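Local coordinates for protein inositol-1-monophosphatase SuhB (Mycobacterium tuberculosis, PDB 2Q74) that probably catalyses the magnesium-dependent removal of phosphate from inositol 1-phosphate, releasing free myo-inositol for mycobacterial metabolism, at residues Tyr145-Ala148 against Gly152-Leu155. Sequence-based numbering, arbitrary orientation.
Sequences YSAA and GAHL
Ser-146 O accepts the amide of His-154, N to O 2.7 Å, and Ser-146 N returns a bond of 2.8 Å to His-154 O, making these residues a hydrogen-bonded pair of an antiparallel beta hairpin. The hairpin belongs to the larger, mixed sheet of the alpha-beta-alpha-beta-alpha sandwich of the inositol monophosphatase family. Both bonds are nearly straight, and Ala-153 CA also makes a C-H...O contact with Ser-146 O. On the face of Ser-146 and His-154, the serine OG is hydrogen-bonded to Glu-16 of helix 8-33, which satisfies the hydroxyl, so a small polar residue suits this buried place; the side chain of His-154, a partly exposed residue, touches Arg-12 of the same helix.

The other face carries Tyr-145, Ala-147, Ala-153 and Leu-155, and Ile-242 of helix 233-245 packs on the first three. Small methyls suit the two alanine positions beneath this helix: CB of Ala-147 and CB of Ala-153 are 4.0 Å apart. The side chains of Leu-155 and Tyr-145 lie side by side. Leu-155 has CG anti to its own N (chi1 -166°), which brings Leu-155 CG into an off-centre CH-pi contact with the tyrosine ring, 3.7 Å from Tyr-145 CE2.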
loop_
_atom_site.group_PDB
_atom_site.type_symbol
_atom_site.label_atom_id
_atom_site.label_comp_id
_atom_site.label_asym_id
_atom_site.label_seq_id
_atom_site.Cartn_x
_atom_site.Cartn_y
_atom_site.Cartn_z
ATOM N N TYR A 145 14.547 8.000 3.758
ATOM C CA TYR A 145 14.453 9.169 2.882
ATOM C C TYR A 145 14.921 10.345 3.700
ATOM O O TYR A 145 14.598 10.418 4.879
ATOM C CB TYR A 145 12.997 9.393 2.461
ATOM C CG TYR A 145 12.376 8.248 1.694
ATOM C CD1 TYR A 145 11.848 7.129 2.358
ATOM C CD2 TYR A 145 12.325 8.276 0.309
ATOM C CE1 TYR A 145 11.276 6.064 1.639
ATOM C CE2 TYR A 145 11.754 7.261 -0.405
ATOM C CZ TYR A 145 11.228 6.141 0.255
ATOM O OH TYR A 145 10.688 5.131 -0.507
ATOM N N SER A 146 15.660 11.272 3.088
ATOM C CA SER A 146 16.050 12.488 3.800
ATOM C C SER A 146 16.295 13.669 2.897
ATOM O O SER A 146 16.490 13.510 1.695
ATOM C CB SER A 146 17.300 12.231 4.634
ATOM O OG SER A 146 18.376 11.767 3.826
ATOM N N ALA A 147 16.299 14.861 3.489
ATOM C CA ALA A 147 16.517 16.085 2.745
ATOM C C ALA A 147 16.942 17.184 3.698
ATOM O O ALA A 147 16.790 17.048 4.911
ATOM C CB ALA A 147 15.255 16.476 2.026
ATOM N N ALA A 148 17.489 18.252 3.130
ATOM C CA ALA A 148 17.794 19.488 3.851
ATOM C C ALA A 148 17.716 20.682 2.880
ATOM O O ALA A 148 17.992 20.523 1.687
ATOM C CB ALA A 148 19.160 19.407 4.496
ATOM N N GLY A 152 18.875 19.116 -1.619
ATOM C CA GLY A 152 18.226 18.012 -2.310
ATOM C C GLY A 152 17.714 16.902 -1.396
ATOM O O GLY A 152 17.937 16.922 -0.193
ATOM N N ALA A 153 17.020 15.938 -1.993
ATOM C CA ALA A 153 16.395 14.816 -1.269
ATOM C C ALA A 153 17.023 13.503 -1.708
ATOM O O ALA A 153 17.188 13.267 -2.909
ATOM C CB ALA A 153 14.911 14.770 -1.573
ATOM N N HIS A 154 17.367 12.638 -0.756
ATOM C CA HIS A 154 17.934 11.331 -1.106
ATOM C C HIS A 154 17.217 10.178 -0.436
ATOM O O HIS A 154 16.579 10.350 0.593
ATOM C CB HIS A 154 19.424 11.269 -0.777
ATOM C CG HIS A 154 20.180 12.492 -1.185
ATOM N ND1 HIS A 154 20.472 12.785 -2.498
ATOM C CD2 HIS A 154 20.681 13.515 -0.451
ATOM C CE1 HIS A 154 21.124 13.933 -2.557
ATOM N NE2 HIS A 154 21.263 14.395 -1.328
ATOM N N LEU A 155 17.311 9.012 -1.067
ATOM C CA LEU A 155 16.844 7.740 -0.531
ATOM C C LEU A 155 18.073 6.879 -0.279
ATOM O O LEU A 155 18.954 6.796 -1.148
ATOM C CB LEU A 155 15.985 7.041 -1.574
ATOM C CG LEU A 155 15.090 5.844 -1.209
ATOM C CD1 LEU A 155 14.668 5.144 -2.481
ATOM C CD2 LEU A 155 15.741 4.871 -0.309
#